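Ribokinase (Giardia lamblia, PDB 6WHJ) probably catalyses the magnesium-dependent transfer of a phosphate from ATP to O-5 of D-ribose, yielding D-ribose 5-phosphate and ADP. Local coordinates at residues I12-N16 with N120-K124; T139-C145 with S168-N174; Q144-P149 with A176-Y182. All blocks are in the same frame, centred on the assembly; numbering follows the deposited sequence.

Contact 1 of 3, residues I12-N16 with N120-K124; sequences IGSYN and NGMLK. With EDO (1,2-ethanediol), chain F.
CG of Asn120 stands anti to its own carbonyl carbon (chi1 -70°), which swings the side-chain amide out of the 3-10 turn that runs to Met122 and onto the backbone of Tyr15. At Leu123 the first torsion is different: CG lies opposite the backbone N (chi1 -174°), and the branch is directed at Ile12 and Gly13. The amide of Asn120 is held at both ends. Its OD1 accepts the N-H of Tyr15 at 3.0 Å, the donor being moderately tilted from the amide's carbonyl plane. Its ND2 gives a nearly straight bond (163°) to Tyr15 O, 2.9 Å away; that oxygen lies almost in the amide plane of Asn120, although ND2 itself comes from well above the Tyr15 carbonyl plane. Asparagine suits the place because its side chain carries the same donor and acceptor as a peptide group and can serve both sides of one residue, which fixes the rotation of the amide. ND2 also makes a weak bond to Glu117 O. The amide of Asn16 stands almost perpendicular to that of Asn120, and its OD1, though close to ND2, is badly angled for a bond. Next to this polar patch, Leu123 CD2 packs 3.6 Å from Gly13 O and 4.1 Å from Ile12 CG2, the Leu123 and Ile12 side chains crossing at about a right angle; a branched apolar chain suits a place where Ile12 and Phe155 of helix 149-165 both touch it. Asn16 ND2 donates to O2 of a bound 1,2-ethanediol at 3.2 Å, and Asp18 binds the same molecule. With Asn16 and Asp18 both predicted to bind substrate, the turn from strand 9-12 into strand 16-22 probably forms part of the ribose pocket wall, as in other PfkB-family kinases.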
# COMPACT_ATOMS: atom_id res chain seq x y z
N ILE B 12 0.63 -20.66 15.20
CA ILE B 12 1.67 -19.71 15.57
C ILE B 12 2.04 -18.96 14.29
O ILE B 12 2.71 -19.52 13.42
CB ILE B 12 2.89 -20.40 16.17
CG1 ILE B 12 2.48 -21.38 17.28
CG2 ILE B 12 3.85 -19.38 16.72
CD1 ILE B 12 3.59 -22.34 17.70
N GLY B 13 1.63 -17.70 14.18
CA GLY B 13 1.94 -16.96 12.99
C GLY B 13 1.53 -15.50 13.04
O GLY B 13 1.36 -14.92 14.11
N SER B 14 1.36 -14.93 11.87
CA SER B 14 1.29 -13.48 11.73
C SER B 14 -0.14 -12.95 11.75
O SER B 14 -1.10 -13.65 11.39
CB SER B 14 1.96 -13.06 10.43
OG SER B 14 1.28 -13.68 9.35
N TYR B 15 -0.26 -11.69 12.16
CA TYR B 15 -1.43 -10.88 11.86
C TYR B 15 -0.94 -9.66 11.10
O TYR B 15 -0.03 -8.96 11.55
CB TYR B 15 -2.20 -10.43 13.11
CG TYR B 15 -3.25 -9.40 12.73
CD1 TYR B 15 -4.45 -9.81 12.17
CD2 TYR B 15 -3.00 -8.04 12.83
CE1 TYR B 15 -5.40 -8.89 11.76
CE2 TYR B 15 -3.95 -7.11 12.42
CZ TYR B 15 -5.15 -7.55 11.88
OH TYR B 15 -6.12 -6.65 11.47
N ASN B 16 -1.56 -9.40 9.95
CA ASN B 16 -1.31 -8.20 9.17
C ASN B 16 -2.63 -7.49 8.92
O ASN B 16 -3.63 -8.13 8.58
CB ASN B 16 -0.65 -8.53 7.82
CG ASN B 16 0.70 -9.21 7.95
OD1 ASN B 16 1.55 -8.78 8.73
ND2 ASN B 16 0.90 -10.28 7.20
N ASN B 120 5.05 -8.67 14.08
CA ASN B 120 5.21 -10.10 13.82
C ASN B 120 6.65 -10.54 14.02
O ASN B 120 6.91 -11.69 14.40
CB ASN B 120 4.72 -10.43 12.41
CG ASN B 120 3.22 -10.29 12.26
OD1 ASN B 120 2.46 -10.92 13.01
ND2 ASN B 120 2.78 -9.45 11.33
N GLY B 121 7.60 -9.62 13.84
CA GLY B 121 9.00 -9.93 14.05
C GLY B 121 9.40 -10.08 15.51
O GLY B 121 10.53 -10.52 15.77
N MET B 122 8.53 -9.75 16.47
CA MET B 122 8.83 -9.93 17.88
C MET B 122 8.30 -11.24 18.46
O MET B 122 8.59 -11.54 19.63
CB MET B 122 8.28 -8.79 18.74
CG MET B 122 9.16 -7.56 18.82
SD MET B 122 9.10 -6.53 17.35
CE MET B 122 10.04 -5.12 17.96
N LEU B 123 7.52 -12.00 17.70
CA LEU B 123 6.92 -13.24 18.18
C LEU B 123 8.03 -14.28 18.30
O LEU B 123 8.49 -14.83 17.31
CB LEU B 123 5.82 -13.71 17.23
CG LEU B 123 4.98 -14.92 17.65
CD1 LEU B 123 4.22 -14.60 18.91
CD2 LEU B 123 4.01 -15.33 16.57
N LYS B 124 8.45 -14.54 19.54
CA LYS B 124 9.44 -15.53 19.94
C LYS B 124 8.80 -16.40 21.00
O LYS B 124 7.78 -16.02 21.59
CB LYS B 124 10.71 -14.91 20.57
CG LYS B 124 11.31 -13.65 19.99
CD LYS B 124 12.49 -13.28 20.87
CE LYS B 124 13.49 -12.39 20.17
NZ LYS B 124 12.81 -11.24 19.53
C1 EDO F . -1.28 -12.45 3.55
O1 EDO F . 0.09 -12.20 3.18
C2 EDO F . -1.97 -11.13 3.87
O2 EDO F . -1.09 -10.33 4.67
O HOH W 1 2.48 -12.49 14.94

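Contact 2 of 3, residues T139-C145 with S168-N174; sequences TLVVMQC and SLRFVFN
Two phenylalanines of strand 170-173 turn their ring edges to the backbone oxygens of the neighbouring strand. Phe171 CD1 lies 3.3 Å from Val141 O, and Phe173 repeats the pattern with CD1 at 3.4 Å from Met143 O and CE1 near Gln144 O. Both have CG opposite the backbone N (chi1 179°), which leans each ring towards strand 140-143, where its weakly positive C-H edge suits the oxygens. Sulfur meets both rings obliquely: Met143, bent at its end, brings SD to 3.9 Å from Phe171 CZ in a Met-aromatic contact, and Cys145 SG lies 3.7 Å from Phe173 CZ. The strands belong to a beta-alpha-beta crossover through helix 149-165 and run parallel (23° between directions) inside the nine-stranded sheet. Five backbone bonds join them, from Arg170 N to Thr139 O at 2.7 Å through to Asn174 N to Met143 O at 3.0 Å. Helix 149-165 packs on Met143 and Leu169, helix 184-188 on the two rings. On the other face Leu140 CD2 touches Arg170 CB and Val172 CG2; beta-branched Val142 and Val172 suit extended strands, and helix 272-287 covers Leu140 and Val142. Arg170 NH1 turns back to Leu169 O and Ser167 O.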
# COMPACT_ATOMS: atom_id res chain seq x y z
N THR B 139 -3.49 -31.35 19.36
CA THR B 139 -3.32 -32.32 18.29
C THR B 139 -2.50 -31.78 17.12
O THR B 139 -1.64 -32.49 16.59
CB THR B 139 -4.68 -32.80 17.75
OG1 THR B 139 -5.46 -33.36 18.82
CG2 THR B 139 -4.48 -33.85 16.67
N LEU B 140 -2.74 -30.53 16.74
CA LEU B 140 -2.08 -29.91 15.61
C LEU B 140 -1.48 -28.57 16.01
O LEU B 140 -2.07 -27.81 16.79
CB LEU B 140 -3.06 -29.68 14.45
CG LEU B 140 -3.77 -30.92 13.91
CD1 LEU B 140 -4.71 -30.48 12.79
CD2 LEU B 140 -2.75 -31.94 13.42
N VAL B 141 -0.30 -28.28 15.47
CA VAL B 141 0.30 -26.96 15.55
C VAL B 141 0.65 -26.54 14.13
O VAL B 141 1.17 -27.36 13.36
CB VAL B 141 1.52 -26.92 16.49
CG1 VAL B 141 2.60 -27.89 16.05
CG2 VAL B 141 2.07 -25.50 16.56
N VAL B 142 0.32 -25.30 13.77
CA VAL B 142 0.39 -24.81 12.39
C VAL B 142 1.25 -23.56 12.33
O VAL B 142 1.11 -22.66 13.16
CB VAL B 142 -1.02 -24.52 11.81
CG1 VAL B 142 -0.95 -24.30 10.31
CG2 VAL B 142 -1.98 -25.65 12.13
N MET B 143 2.13 -23.49 11.33
CA MET B 143 2.99 -22.34 11.13
C MET B 143 3.08 -22.03 9.64
O MET B 143 2.84 -22.89 8.79
CB MET B 143 4.40 -22.57 11.68
CG MET B 143 4.46 -22.89 13.16
SD MET B 143 6.13 -22.85 13.81
CE MET B 143 6.54 -21.10 13.68
N GLN B 144 3.43 -20.78 9.33
CA GLN B 144 3.63 -20.30 7.97
C GLN B 144 4.99 -19.63 7.84
O GLN B 144 5.95 -20.02 8.51
CB GLN B 144 2.53 -19.34 7.55
CG GLN B 144 1.13 -19.84 7.78
CD GLN B 144 0.70 -19.68 9.22
OE1 GLN B 144 1.15 -18.78 9.92
NE2 GLN B 144 -0.19 -20.56 9.66
N CYS B 145 5.09 -18.60 6.99
CA CYS B 145 6.36 -17.94 6.74
C CYS B 145 6.24 -16.42 6.85
O CYS B 145 6.94 -15.69 6.14
CB CYS B 145 6.89 -18.31 5.36
SG CYS B 145 7.31 -20.05 5.15
N SER B 168 0.86 -37.43 20.19
CA SER B 168 -0.28 -37.18 19.33
C SER B 168 -0.18 -35.86 18.58
O SER B 168 -0.98 -35.62 17.66
CB SER B 168 -1.57 -37.24 20.15
OG SER B 168 -1.50 -36.37 21.25
N LEU B 169 0.79 -35.02 18.91
CA LEU B 169 0.93 -33.72 18.29
C LEU B 169 1.54 -33.87 16.89
O LEU B 169 2.53 -34.58 16.71
CB LEU B 169 1.82 -32.81 19.14
CG LEU B 169 2.13 -31.45 18.53
CD1 LEU B 169 0.87 -30.65 18.38
CD2 LEU B 169 3.13 -30.73 19.38
N ARG B 170 0.91 -33.22 15.91
CA ARG B 170 1.41 -33.18 14.54
C ARG B 170 1.68 -31.73 14.15
O ARG B 170 0.89 -30.84 14.47
CB ARG B 170 0.42 -33.81 13.56
CG ARG B 170 0.26 -35.29 13.75
CD ARG B 170 1.48 -36.10 13.42
NE ARG B 170 1.19 -37.52 13.64
CZ ARG B 170 1.36 -38.16 14.79
NH1 ARG B 170 1.86 -37.52 15.84
NH2 ARG B 170 1.04 -39.44 14.89
N PHE B 171 2.80 -31.50 13.47
CA PHE B 171 3.18 -30.18 12.98
C PHE B 171 2.80 -30.06 11.50
O PHE B 171 3.33 -30.78 10.65
CB PHE B 171 4.68 -29.97 13.19
CG PHE B 171 5.21 -28.64 12.72
CD1 PHE B 171 4.38 -27.55 12.52
CD2 PHE B 171 6.58 -28.48 12.51
CE1 PHE B 171 4.90 -26.33 12.10
CE2 PHE B 171 7.10 -27.27 12.09
CZ PHE B 171 6.26 -26.19 11.88
N VAL B 172 1.86 -29.16 11.21
CA VAL B 172 1.46 -28.82 9.84
C VAL B 172 2.14 -27.51 9.47
O VAL B 172 1.89 -26.48 10.10
CB VAL B 172 -0.07 -28.70 9.71
CG1 VAL B 172 -0.46 -28.39 8.24
CG2 VAL B 172 -0.76 -29.96 10.24
N PHE B 173 2.99 -27.55 8.44
CA PHE B 173 3.73 -26.39 7.97
C PHE B 173 3.25 -26.00 6.57
O PHE B 173 3.40 -26.78 5.62
CB PHE B 173 5.23 -26.68 7.98
CG PHE B 173 6.09 -25.53 7.49
CD1 PHE B 173 5.86 -24.24 7.92
CD2 PHE B 173 7.16 -25.77 6.64
CE1 PHE B 173 6.65 -23.18 7.47
CE2 PHE B 173 7.95 -24.73 6.20
CZ PHE B 173 7.70 -23.43 6.62
N ASN B 174 2.70 -24.79 6.45
CA ASN B 174 2.30 -24.21 5.18
C ASN B 174 3.33 -23.16 4.77
O ASN B 174 3.29 -22.04 5.28
CB ASN B 174 0.91 -23.59 5.29
CG ASN B 174 0.53 -22.78 4.07
OD1 ASN B 174 -0.08 -21.72 4.19
ND2 ASN B 174 0.89 -23.27 2.89

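Contact 3 of 3, residues Q144-P149 with A176-Y182; sequences QCEISP and APYRADY. With EDO (1,2-ethanediol), chain F.
Three hydrogen bonds tie the loop 144-149 to the loop 176-182. Cys145 N donates to Ala176 O at 3.1 Å from above the carbonyl plane; this is the oxygen of the cis peptide bond leading into Pro177, a geometry that proline readily tolerates. Tyr182 OH reaches across to Ile147 O at 2.6 Å, an oxygen in plane at the ring edge. Arg179 NH1 adds a weak bond to Cys145 O.

The ionic pairing stays within 176-182. Bent at chi2 and chi3, Arg179 grips Asp181 side-on, NE to OD1 and NH2 to OD2, the latter at 2.9 Å and in the guanidinium plane.

Packing centres on Tyr182. Cys145 CB sits over one face of the ring, 4.0 Å from its centroid, in a CH-pi contact, while SG approaches obliquely. Pro149 CG meets Tyr182 CE2 at 3.7 Å, and that carbon lies over the centre of the guanidinium face of Arg179. Pro149, at the start of helix 149-165, needs no backbone N-H there; its compact ring packs beside this pair, touching Tyr182, Arg179 NH2 and Asp181 OD2. Glu146 CG lies 3.5 Å from Pro177 CD, the side chains crossing at about a right angle. Pro177 packs on Thr32 and Arg179 on Asn34 of the second subunit.

With its methylene against proline, extended Glu146 presents OE2 to O1 of the bound 1,2-ethanediol. The chemistry divides: a paired charge at the more exposed end, and at the buried end a carboxylate turned to a small diol, probably from the crystallisation liquor, consistent with the predicted part of Glu146 in sugar binding.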
# COMPACT_ATOMS: atom_id res chain seq x y z
N GLN B 144 3.43 -20.78 9.33
CA GLN B 144 3.63 -20.30 7.97
C GLN B 144 4.99 -19.63 7.84
O GLN B 144 5.95 -20.02 8.51
CB GLN B 144 2.53 -19.34 7.55
CG GLN B 144 1.13 -19.84 7.78
CD GLN B 144 0.70 -19.68 9.22
OE1 GLN B 144 1.15 -18.78 9.92
NE2 GLN B 144 -0.19 -20.56 9.66
N CYS B 145 5.09 -18.60 6.99
CA CYS B 145 6.36 -17.94 6.74
C CYS B 145 6.24 -16.42 6.85
O CYS B 145 6.94 -15.69 6.14
CB CYS B 145 6.89 -18.31 5.36
SG CYS B 145 7.31 -20.05 5.15
N GLU B 146 5.39 -15.92 7.75
CA GLU B 146 5.19 -14.49 7.90
C GLU B 146 5.61 -13.97 9.28
O GLU B 146 5.15 -12.91 9.71
CB GLU B 146 3.73 -14.12 7.62
CG GLU B 146 3.34 -14.20 6.15
CD GLU B 146 1.93 -13.71 5.88
OE1 GLU B 146 1.15 -13.57 6.85
OE2 GLU B 146 1.59 -13.48 4.69
N ILE B 147 6.47 -14.71 9.99
CA ILE B 147 7.21 -14.16 11.13
C ILE B 147 8.69 -14.25 10.79
O ILE B 147 9.06 -14.62 9.67
CB ILE B 147 6.88 -14.87 12.46
CG1 ILE B 147 7.32 -16.34 12.44
CG2 ILE B 147 5.38 -14.75 12.79
CD1 ILE B 147 7.25 -17.03 13.80
N SER B 148 9.56 -13.93 11.74
CA SER B 148 10.98 -13.84 11.44
C SER B 148 11.60 -15.23 11.28
O SER B 148 11.20 -16.18 11.96
CB SER B 148 11.72 -13.09 12.53
OG SER B 148 12.34 -13.99 13.44
N PRO B 149 12.59 -15.37 10.38
CA PRO B 149 13.24 -16.68 10.20
C PRO B 149 13.86 -17.23 11.48
O PRO B 149 13.67 -18.41 11.80
CB PRO B 149 14.30 -16.40 9.13
CG PRO B 149 13.77 -15.23 8.38
CD PRO B 149 13.07 -14.38 9.39
N ALA B 176 4.16 -20.48 3.28
CA ALA B 176 3.62 -19.35 2.51
C ALA B 176 3.82 -18.02 3.21
O ALA B 176 3.58 -17.92 4.42
CB ALA B 176 2.13 -19.57 2.23
N PRO B 177 4.27 -16.97 2.50
CA PRO B 177 4.75 -17.00 1.12
C PRO B 177 6.19 -17.48 1.05
O PRO B 177 6.89 -17.44 2.06
CB PRO B 177 4.66 -15.53 0.70
CG PRO B 177 4.93 -14.78 1.96
CD PRO B 177 4.25 -15.60 3.05
N TYR B 178 6.65 -17.88 -0.13
CA TYR B 178 8.02 -18.34 -0.26
C TYR B 178 9.00 -17.25 0.14
O TYR B 178 8.92 -16.12 -0.34
CB TYR B 178 8.31 -18.81 -1.68
CG TYR B 178 9.78 -19.09 -1.86
CD1 TYR B 178 10.37 -20.19 -1.26
CD2 TYR B 178 10.59 -18.21 -2.58
CE1 TYR B 178 11.72 -20.44 -1.40
CE2 TYR B 178 11.94 -18.44 -2.72
CZ TYR B 178 12.50 -19.56 -2.13
OH TYR B 178 13.85 -19.79 -2.29
N ARG B 179 9.91 -17.60 1.04
CA ARG B 179 10.93 -16.70 1.56
C ARG B 179 12.28 -17.37 1.33
O ARG B 179 12.50 -18.48 1.81
CB ARG B 179 10.76 -16.49 3.07
CG ARG B 179 9.50 -15.85 3.52
CD ARG B 179 9.68 -14.36 3.53
NE ARG B 179 10.72 -13.94 4.46
CZ ARG B 179 10.50 -13.57 5.72
NH1 ARG B 179 9.26 -13.60 6.20
NH2 ARG B 179 11.51 -13.18 6.48
N ALA B 180 13.18 -16.69 0.64
CA ALA B 180 14.50 -17.28 0.45
C ALA B 180 15.31 -17.31 1.74
O ALA B 180 16.29 -18.07 1.83
CB ALA B 180 15.27 -16.52 -0.63
N ASP B 181 14.94 -16.53 2.75
CA ASP B 181 15.71 -16.47 3.98
C ASP B 181 15.24 -17.47 5.04
O ASP B 181 15.79 -17.48 6.14
CB ASP B 181 15.66 -15.05 4.58
CG ASP B 181 14.24 -14.52 4.73
OD1 ASP B 181 13.29 -15.25 4.38
OD2 ASP B 181 14.07 -13.38 5.21
N TYR B 182 14.28 -18.33 4.71
CA TYR B 182 13.80 -19.34 5.65
C TYR B 182 14.61 -20.62 5.54
O TYR B 182 14.82 -21.15 4.44
CB TYR B 182 12.33 -19.64 5.39
CG TYR B 182 11.38 -18.97 6.35
CD1 TYR B 182 10.34 -19.68 6.93
CD2 TYR B 182 11.48 -17.62 6.62
CE1 TYR B 182 9.45 -19.08 7.80
CE2 TYR B 182 10.61 -17.00 7.49
CZ TYR B 182 9.59 -17.73 8.07
OH TYR B 182 8.70 -17.11 8.92
C1 EDO F . -1.28 -12.45 3.55
O1 EDO F . 0.09 -12.20 3.18
C2 EDO F . -1.97 -11.13 3.87
O2 EDO F . -1.09 -10.33 4.67

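The three contacts form a continuous path from the sheet to the predicted sugar pocket. Contacts 1 and 2 have centres about 15 Å apart and meet where strand 9-12 lies beside strand 140-143, Ile12 N being 2.9 Å from Val142 O in a probable hydrogen bond. Contacts 2 and 3 share Gln144 and Cys145, the chain passing from strand to loop there. Contacts 1 and 3, about 11 Å apart between centres, converge on the pocket: Ser14 OG meets Glu146 OE1, Lys44 N binds the same oxygen, and both contacts hold the ethanediol. In contact 2 the side chain of Asn174 comes within about 4 Å of that of Asp274, the predicted proton acceptor.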